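Local coordinates for protein AGR_L_2016p (Agrobacterium tumefaciens, PDB 2GVH) that probably hydrolyses the thioester bond of acyl-CoA molecules, releasing free fatty acid and coenzyme A, as a double-hotdog thioesterase, at residues L54-A59 / G127-V132; A27-I32 / F60-R65; G101-T106 / M131-E136. One frame throughout, in Å; residues are numbered along the deposited sequence.

Contact 1 (L54-A59 / G127-V132); sequences LMDRVA and GIFHMV
F129, on strand 121-133, lays its ring against helix 49-67 and is met there by M55, D56 and A59, so that the sheet grips the central helix of a hotdog fold. Helix and strand axes come within 9.5 Å and cross at -49°, with the chains running in roughly the same sense. Apolar contacts come first. F129 has CG anti to its own carbonyl carbon (chi1 -73°), which projects the ring at the helix; M55 CB lies 4.0 Å from F129 CZ, and A59 CB is 4.1 Å from F129 CG, close to the root of the ring. M131, two residues on along the same strand, brings its selenium, SE, to 4.4 Å from A59 CB. M55 is a selenomethionine too, and its chain bends at chi3 to carry the terminal methyl against the backbone of G127, with M55 CE 3.5 Å from G127 N; V109 of the neighbouring strand also packs on M55.

A second kind of contact involves the ring's pi cloud. D56 CA sits 4.2 Å from the ring centroid of F129, off-centre, as a CH-pi contact, while D56 CB approaches F129 CE2 obliquely at 3.6 Å. The D56 side chain crosses that of F129 at about a right angle, its carboxylate plane turned 51° from the ring plane.

No hydrogen bond joins the two segments. The polar end of D56 instead finds T73 of strand 71-80, through OD1, and OD2 makes a weak hydrogen bond to G180 N of the second subunit. The chemistry is thus divided: carbon and selenium surfaces hold helix to sheet, while the buried carboxylate, supported along its CB by an aromatic ring, directs its polarity toward strand 71-80 and the second subunit.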
loop_
_atom_site.group_PDB
_atom_site.type_symbol
_atom_site.label_atom_id
_atom_site.label_comp_id
_atom_site.label_asym_id
_atom_site.label_seq_id
_atom_site.Cartn_x
_atom_site.Cartn_y
_atom_site.Cartn_z
ATOM N N LEU B 54 -3.210 5.065 -12.741
ATOM C CA LEU B 54 -2.469 6.304 -12.585
ATOM C C LEU B 54 -2.898 7.291 -13.608
ATOM O O LEU B 54 -3.008 8.483 -13.297
ATOM C CB LEU B 54 -0.958 6.104 -12.665
ATOM C CG LEU B 54 -0.278 5.440 -11.478
ATOM C CD1 LEU B 54 1.228 5.645 -11.458
ATOM C CD2 LEU B 54 -0.816 5.982 -10.240
HETATM N N MSE B 55 -3.167 6.822 -14.816
HETATM C CA MSE B 55 -3.748 7.704 -15.818
HETATM C C MSE B 55 -5.075 8.286 -15.321
HETATM O O MSE B 55 -5.345 9.468 -15.488
HETATM C CB MSE B 55 -3.945 6.974 -17.123
HETATM C CG MSE B 55 -2.651 6.512 -17.769
HETATM SE SE MSE B 55 -2.928 5.501 -19.461
HETATM C CE MSE B 55 -3.232 7.006 -20.597
ATOM N N ASP B 56 -5.906 7.467 -14.684
ATOM C CA ASP B 56 -7.148 7.995 -14.198
ATOM C C ASP B 56 -6.889 8.925 -13.027
ATOM O O ASP B 56 -7.501 9.990 -12.941
ATOM C CB ASP B 56 -8.127 6.870 -13.903
ATOM C CG ASP B 56 -9.308 7.309 -13.063
ATOM O OD1 ASP B 56 -10.327 7.743 -13.637
ATOM O OD2 ASP B 56 -9.216 7.173 -11.812
ATOM N N ARG B 57 -5.975 8.532 -12.115
ATOM C CA ARG B 57 -5.707 9.430 -10.951
ATOM C C ARG B 57 -5.337 10.866 -11.390
ATOM O O ARG B 57 -5.890 11.851 -10.884
ATOM C CB ARG B 57 -4.671 8.857 -10.010
ATOM C CG ARG B 57 -4.780 9.375 -8.549
ATOM C CD ARG B 57 -3.553 8.979 -7.698
ATOM N NE ARG B 57 -3.447 7.547 -7.652
ATOM C CZ ARG B 57 -2.317 6.864 -7.527
ATOM N NH1 ARG B 57 -1.142 7.469 -7.428
ATOM N NH2 ARG B 57 -2.369 5.543 -7.508
ATOM N N VAL B 58 -4.446 11.006 -12.358
ATOM C CA VAL B 58 -4.009 12.346 -12.709
ATOM C C VAL B 58 -5.100 13.073 -13.500
ATOM O O VAL B 58 -5.186 14.307 -13.497
ATOM C CB VAL B 58 -2.665 12.318 -13.448
ATOM C CG1 VAL B 58 -2.703 11.326 -14.638
ATOM C CG2 VAL B 58 -2.239 13.708 -13.861
ATOM N N ALA B 59 -5.946 12.301 -14.161
ATOM C CA ALA B 59 -7.114 12.846 -14.800
ATOM C C ALA B 59 -8.018 13.469 -13.765
ATOM O O ALA B 59 -8.432 14.636 -13.899
ATOM C CB ALA B 59 -7.830 11.791 -15.531
ATOM N N GLY B 127 -4.619 8.561 -23.442
ATOM C CA GLY B 127 -5.980 8.187 -23.060
ATOM C C GLY B 127 -6.905 9.388 -22.968
ATOM O O GLY B 127 -6.468 10.511 -22.740
ATOM N N ILE B 128 -8.194 9.151 -23.130
ATOM C CA ILE B 128 -9.162 10.220 -23.021
ATOM C C ILE B 128 -10.168 9.844 -21.963
ATOM O O ILE B 128 -10.808 8.805 -22.057
ATOM C CB ILE B 128 -9.883 10.479 -24.360
ATOM C CG1 ILE B 128 -8.956 11.176 -25.362
ATOM C CG2 ILE B 128 -11.103 11.326 -24.139
ATOM N N PHE B 129 -10.308 10.700 -20.959
ATOM C CA PHE B 129 -11.187 10.428 -19.832
ATOM C C PHE B 129 -12.322 11.390 -19.756
ATOM O O PHE B 129 -12.137 12.590 -19.906
ATOM C CB PHE B 129 -10.408 10.469 -18.540
ATOM C CG PHE B 129 -9.530 9.296 -18.348
ATOM C CD1 PHE B 129 -8.285 9.230 -18.969
ATOM C CD2 PHE B 129 -9.930 8.252 -17.525
ATOM C CE1 PHE B 129 -7.436 8.104 -18.773
ATOM C CE2 PHE B 129 -9.094 7.109 -17.320
ATOM C CZ PHE B 129 -7.858 7.036 -17.949
ATOM N N HIS B 130 -13.515 10.867 -19.534
ATOM C CA HIS B 130 -14.669 11.724 -19.390
ATOM C C HIS B 130 -15.076 11.784 -17.941
ATOM O O HIS B 130 -15.708 10.839 -17.415
ATOM C CB HIS B 130 -15.816 11.243 -20.272
ATOM C CG HIS B 130 -15.478 11.210 -21.731
ATOM N ND1 HIS B 130 -15.716 12.278 -22.575
ATOM C CD2 HIS B 130 -14.912 10.241 -22.494
ATOM C CE1 HIS B 130 -15.315 11.967 -23.794
ATOM N NE2 HIS B 130 -14.820 10.739 -23.770
HETATM N N MSE B 131 -14.667 12.872 -17.278
HETATM C CA MSE B 131 -15.039 13.085 -15.881
HETATM C C MSE B 131 -16.379 13.789 -15.866
HETATM O O MSE B 131 -16.729 14.441 -16.823
HETATM C CB MSE B 131 -14.009 13.923 -15.146
HETATM C CG MSE B 131 -12.567 13.517 -15.388
HETATM SE SE MSE B 131 -12.233 11.640 -15.062
HETATM C CE MSE B 131 -12.274 11.603 -13.099
ATOM N N VAL B 132 -17.134 13.596 -14.790
ATOM C CA VAL B 132 -18.407 14.248 -14.561
ATOM C C VAL B 132 -18.383 14.777 -13.137
ATOM O O VAL B 132 -17.874 14.114 -12.220
ATOM C CB VAL B 132 -19.574 13.265 -14.720
ATOM C CG1 VAL B 132 -20.894 13.892 -14.273
ATOM C CG2 VAL B 132 -19.678 12.786 -16.143
#

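Contact 2 (A27-I32 / F60-R65); sequences ATTRLI and FIAATR
I61, A62 and R65 of helix 49-67 face T29 and L31 of strand 29-35, the first strand of a hotdog fold, in which a long helix lies across a curved antiparallel sheet. Helix and strand run nearly antiparallel, 151° between their directions, with axes 8.8 Å apart. I61 comes first and touches two strand residues: its CG2, anti to the backbone N, meets T29 CG2 at 3.8 Å, the two side chains crossing at about a right angle. I61 CG1, beside that N, carries CD1 to 4.2 Å from L31 CD1 (chi2 172°). At A62 the CA atoms of T29 and A62 lie 5.9 Å apart and T29 OG1 is 4.0 Å from A62 CB, a close approach consistent with the small residue; A62 also packs on A95 of strand 89-100. One turn after I61, R65, bent at chi3, passes T29 toward the second hotdog half, where its NH2 forms salt bridges with E223 and E245 and its side chain touches V163. Its guanidinium presents an edge to the threonine hydroxyl, in a contact that is not a hydrogen bond: T29 OG1 lies near the group's plane, 3.6 Å from R65 NH1.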
loop_
_atom_site.group_PDB
_atom_site.type_symbol
_atom_site.label_atom_id
_atom_site.label_comp_id
_atom_site.label_asym_id
_atom_site.label_seq_id
_atom_site.Cartn_x
_atom_site.Cartn_y
_atom_site.Cartn_z
ATOM N N ALA B 27 -4.779 24.034 -17.299
ATOM C CA ALA B 27 -3.430 23.712 -16.800
ATOM C C ALA B 27 -3.021 22.247 -17.046
ATOM O O ALA B 27 -3.871 21.371 -17.177
ATOM C CB ALA B 27 -3.322 24.058 -15.300
ATOM N N THR B 28 -1.724 21.985 -17.102
ATOM C CA THR B 28 -1.248 20.611 -17.179
ATOM C C THR B 28 -0.820 20.101 -15.806
ATOM O O THR B 28 -0.040 20.744 -15.117
ATOM C CB THR B 28 -0.094 20.458 -18.174
ATOM O OG1 THR B 28 -0.488 21.025 -19.422
ATOM C CG2 THR B 28 0.246 18.973 -18.411
ATOM N N THR B 29 -1.351 18.944 -15.426
ATOM C CA THR B 29 -1.002 18.296 -14.168
ATOM C C THR B 29 -0.139 17.071 -14.438
ATOM O O THR B 29 -0.482 16.221 -15.261
ATOM C CB THR B 29 -2.258 17.846 -13.434
ATOM O OG1 THR B 29 -3.115 18.964 -13.221
ATOM C CG2 THR B 29 -1.909 17.228 -12.099
ATOM N N ARG B 30 0.968 16.959 -13.726
ATOM C CA ARG B 30 1.881 15.850 -13.944
ATOM C C ARG B 30 2.032 15.005 -12.703
ATOM O O ARG B 30 2.128 15.543 -11.620
ATOM C CB ARG B 30 3.231 16.375 -14.438
ATOM C CG ARG B 30 3.012 17.584 -15.357
ATOM C CD ARG B 30 4.280 18.372 -15.660
ATOM N NE ARG B 30 4.734 18.012 -16.991
ATOM C CZ ARG B 30 4.425 18.692 -18.077
ATOM N NH1 ARG B 30 3.688 19.789 -17.978
ATOM N NH2 ARG B 30 4.854 18.287 -19.255
ATOM N N LEU B 31 2.039 13.689 -12.876
ATOM C CA LEU B 31 2.209 12.718 -11.793
ATOM C C LEU B 31 3.283 11.729 -12.235
ATOM O O LEU B 31 3.201 11.189 -13.326
ATOM C CB LEU B 31 0.915 11.942 -11.591
ATOM C CG LEU B 31 0.733 10.979 -10.423
ATOM C CD1 LEU B 31 -0.735 10.982 -10.021
ATOM C CD2 LEU B 31 1.204 9.537 -10.729
ATOM N N ILE B 32 4.264 11.466 -11.392
ATOM C CA ILE B 32 5.429 10.756 -11.820
ATOM C C ILE B 32 5.670 9.559 -10.934
ATOM O O ILE B 32 5.662 9.684 -9.718
ATOM C CB ILE B 32 6.680 11.671 -11.872
ATOM C CG1 ILE B 32 6.563 12.592 -13.072
ATOM C CG2 ILE B 32 7.877 10.840 -12.105
ATOM C CD1 ILE B 32 7.580 13.691 -13.187
ATOM N N PHE B 60 -8.309 12.676 -12.741
ATOM C CA PHE B 60 -9.103 13.076 -11.607
ATOM C C PHE B 60 -8.621 14.400 -10.997
ATOM O O PHE B 60 -9.399 15.398 -10.930
ATOM C CB PHE B 60 -9.139 11.952 -10.571
ATOM C CG PHE B 60 -9.721 12.359 -9.257
ATOM C CD1 PHE B 60 -11.089 12.392 -9.069
ATOM C CD2 PHE B 60 -8.901 12.713 -8.202
ATOM C CE1 PHE B 60 -11.639 12.770 -7.852
ATOM C CE2 PHE B 60 -9.445 13.099 -6.977
ATOM C CZ PHE B 60 -10.810 13.115 -6.801
ATOM N N ILE B 61 -7.345 14.419 -10.604
ATOM C CA ILE B 61 -6.715 15.625 -10.059
ATOM C C ILE B 61 -6.924 16.821 -11.011
ATOM O O ILE B 61 -7.316 17.907 -10.572
ATOM C CB ILE B 61 -5.230 15.405 -9.819
ATOM C CG1 ILE B 61 -4.994 14.274 -8.788
ATOM C CG2 ILE B 61 -4.556 16.689 -9.377
ATOM C CD1 ILE B 61 -3.515 13.872 -8.642
ATOM N N ALA B 62 -6.648 16.625 -12.296
ATOM C CA ALA B 62 -6.780 17.721 -13.251
ATOM C C ALA B 62 -8.176 18.321 -13.222
ATOM O O ALA B 62 -8.332 19.523 -12.999
ATOM C CB ALA B 62 -6.439 17.272 -14.651
ATOM N N ALA B 63 -9.167 17.465 -13.426
ATOM C CA ALA B 63 -10.571 17.783 -13.313
ATOM C C ALA B 63 -10.907 18.548 -12.054
ATOM O O ALA B 63 -11.564 19.578 -12.121
ATOM C CB ALA B 63 -11.376 16.515 -13.371
ATOM N N THR B 64 -10.468 18.039 -10.903
ATOM C CA THR B 64 -10.854 18.622 -9.628
ATOM C C THR B 64 -10.262 20.019 -9.476
ATOM O O THR B 64 -10.886 20.916 -8.933
ATOM C CB THR B 64 -10.463 17.742 -8.459
ATOM O OG1 THR B 64 -10.811 16.369 -8.737
ATOM C CG2 THR B 64 -11.202 18.217 -7.212
ATOM N N ARG B 65 -9.061 20.203 -9.994
ATOM C CA ARG B 65 -8.399 21.491 -9.948
ATOM C C ARG B 65 -9.137 22.460 -10.823
ATOM O O ARG B 65 -9.121 23.655 -10.581
ATOM C CB ARG B 65 -6.985 21.393 -10.494
ATOM C CG ARG B 65 -5.923 21.020 -9.495
ATOM C CD ARG B 65 -4.559 21.115 -10.164
ATOM N NE ARG B 65 -3.533 21.529 -9.220
ATOM C CZ ARG B 65 -2.220 21.345 -9.381
ATOM N NH1 ARG B 65 -1.731 20.751 -10.462
ATOM N NH2 ARG B 65 -1.390 21.756 -8.434
#

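Contact 3 (G101-T106 / M131-E136); sequences GRRSLT and MVAIPE
The beta hairpin of strands 104-115 and 121-133 begins and ends here, in the antiparallel sheet of the first hotdog half, and the backbone pairing closes the open end of that hairpin. L105 and M131 form a hydrogen-bonded antiparallel pair: L105 N donates to M131 O at 2.9 Å, and M131 N donates to L105 O at 2.8 Å. S104 and V132 follow as a non-hydrogen-bonded pair. A133 N then bonds to R103 O at 2.9 Å, and V132 CA adds a CA-H...O contact to the same oxygen, 3.2 Å away.

L105 and M131 direct their side chains to the sheet face covered by helix 49-67, where both pack on A63. Their CB atoms are 4.4 Å apart, but M131, bent at chi2 and chi3, carries its end away from L105.

Beyond the strands the arginine takes over. R103 is extended from CG to NE, running past A133, whose CB is 4.1 Å from R103 CG. P135 then comes over one face of the guanidinium, its CG 3.6 Å from R103 NH1 and offset toward the rim, the two side chains crossing at about a right angle; NH2 of R102 lies over the opposite face. The pairing therefore rests on main-chain bonds, and past its end the contact passes to the arginine: P135 CG covers one face of the R103 guanidinium near its rim, while R103 NH2 makes weak hydrogen bonds to the carbonyl oxygens of A140 and Y143, linking the end of the hairpin to the loop that follows.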
loop_
_atom_site.group_PDB
_atom_site.type_symbol
_atom_site.label_atom_id
_atom_site.label_comp_id
_atom_site.label_asym_id
_atom_site.label_seq_id
_atom_site.Cartn_x
_atom_site.Cartn_y
_atom_site.Cartn_z
ATOM N N GLY B 101 -18.272 20.905 -20.649
ATOM C CA GLY B 101 -19.695 21.240 -20.754
ATOM C C GLY B 101 -20.210 21.923 -19.494
ATOM O O GLY B 101 -19.512 22.749 -18.895
ATOM N N ARG B 102 -21.451 21.596 -19.117
ATOM C CA ARG B 102 -22.055 22.022 -17.849
ATOM C C ARG B 102 -21.417 21.163 -16.763
ATOM O O ARG B 102 -21.012 21.676 -15.715
ATOM C CB ARG B 102 -23.574 21.780 -17.845
ATOM C CG ARG B 102 -24.458 22.987 -17.334
ATOM C CD ARG B 102 -26.029 22.696 -17.233
ATOM N NE ARG B 102 -26.332 21.758 -16.122
ATOM C CZ ARG B 102 -27.494 21.592 -15.483
ATOM N NH1 ARG B 102 -28.628 22.317 -15.781
ATOM N NH2 ARG B 102 -27.504 20.685 -14.502
ATOM N N ARG B 103 -21.327 19.857 -17.017
ATOM C CA ARG B 103 -20.857 18.923 -15.993
ATOM C C ARG B 103 -19.858 17.850 -16.460
ATOM O O ARG B 103 -19.216 17.163 -15.641
ATOM C CB ARG B 103 -22.032 18.304 -15.239
ATOM C CG ARG B 103 -22.375 19.103 -13.994
ATOM C CD ARG B 103 -23.751 18.778 -13.462
ATOM N NE ARG B 103 -24.345 19.907 -12.737
ATOM C CZ ARG B 103 -25.073 19.770 -11.635
ATOM N NH1 ARG B 103 -25.306 18.568 -11.128
ATOM N NH2 ARG B 103 -25.561 20.833 -11.032
ATOM N N SER B 104 -19.715 17.739 -17.780
ATOM C CA SER B 104 -18.769 16.811 -18.393
ATOM C C SER B 104 -17.482 17.524 -18.683
ATOM O O SER B 104 -17.466 18.578 -19.349
ATOM C CB SER B 104 -19.303 16.317 -19.725
ATOM O OG SER B 104 -20.207 15.257 -19.531
ATOM N N LEU B 105 -16.401 16.935 -18.198
ATOM C CA LEU B 105 -15.085 17.417 -18.532
ATOM C C LEU B 105 -14.358 16.316 -19.274
ATOM O O LEU B 105 -14.336 15.182 -18.851
ATOM C CB LEU B 105 -14.326 17.789 -17.271
ATOM C CG LEU B 105 -13.009 18.536 -17.414
ATOM C CD1 LEU B 105 -13.243 19.957 -17.929
ATOM C CD2 LEU B 105 -12.359 18.554 -16.079
ATOM N N THR B 106 -13.778 16.668 -20.408
ATOM C CA THR B 106 -12.946 15.733 -21.141
ATOM C C THR B 106 -11.492 15.971 -20.783
ATOM O O THR B 106 -11.008 17.080 -20.860
ATOM C CB THR B 106 -13.160 15.919 -22.638
ATOM O OG1 THR B 106 -14.562 16.042 -22.876
ATOM C CG2 THR B 106 -12.628 14.718 -23.396
HETATM N N MSE B 131 -14.667 12.872 -17.278
HETATM C CA MSE B 131 -15.039 13.085 -15.881
HETATM C C MSE B 131 -16.379 13.789 -15.866
HETATM O O MSE B 131 -16.729 14.441 -16.823
HETATM C CB MSE B 131 -14.009 13.923 -15.146
HETATM C CG MSE B 131 -12.567 13.517 -15.388
HETATM SE SE MSE B 131 -12.233 11.640 -15.062
HETATM C CE MSE B 131 -12.274 11.603 -13.099
ATOM N N VAL B 132 -17.134 13.596 -14.790
ATOM C CA VAL B 132 -18.407 14.248 -14.561
ATOM C C VAL B 132 -18.383 14.777 -13.137
ATOM O O VAL B 132 -17.874 14.114 -12.220
ATOM C CB VAL B 132 -19.574 13.265 -14.720
ATOM C CG1 VAL B 132 -20.894 13.892 -14.273
ATOM C CG2 VAL B 132 -19.678 12.786 -16.143
ATOM N N ALA B 133 -18.914 15.988 -12.972
ATOM C CA ALA B 133 -18.921 16.663 -11.685
ATOM C C ALA B 133 -20.118 16.189 -10.900
ATOM O O ALA B 133 -21.211 16.127 -11.441
ATOM C CB ALA B 133 -19.007 18.164 -11.902
ATOM N N ILE B 134 -19.920 15.841 -9.634
ATOM C CA ILE B 134 -21.053 15.595 -8.729
ATOM C C ILE B 134 -20.973 16.610 -7.600
ATOM O O ILE B 134 -20.405 16.329 -6.545
ATOM C CB ILE B 134 -21.049 14.165 -8.121
ATOM C CG1 ILE B 134 -20.815 13.087 -9.197
ATOM C CG2 ILE B 134 -22.331 13.938 -7.310
ATOM C CD1 ILE B 134 -21.987 12.782 -10.062
ATOM N N PRO B 135 -21.531 17.799 -7.824
ATOM C CA PRO B 135 -21.418 18.859 -6.828
ATOM C C PRO B 135 -22.263 18.589 -5.584
ATOM O O PRO B 135 -23.353 18.011 -5.679
ATOM C CB PRO B 135 -21.931 20.095 -7.576
ATOM C CG PRO B 135 -22.878 19.545 -8.601
ATOM C CD PRO B 135 -22.302 18.218 -9.010
ATOM N N GLU B 136 -21.736 19.003 -4.432
ATOM C CA GLU B 136 -22.430 18.918 -3.147
ATOM C C GLU B 136 -22.776 20.337 -2.656
ATOM O O GLU B 136 -22.260 21.324 -3.192
ATOM C CB GLU B 136 -21.543 18.174 -2.136
#

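Helix 49-67 is shared by contacts 1 and 2, and strand 121-133 by contacts 1 and 3. The centres of contacts 1 and 2 lie about 9 Å apart, those of 1 and 3 about 13 Å, and those of 2 and 3 about 15 Å. Along the chain the segments of contacts 1 and 2 alternate, whereas contact 2 closes before contact 3 opens. All three reach the same five-stranded sheet: contact 2 at its outer strand 29-35, contacts 1 and 3 at strand 121-133. Contacts 1 and 2 pack helix 49-67 on this sheet; contact 3 pairs two of its strands, with M131, shared with contact 1, also reaching F60 on the helix.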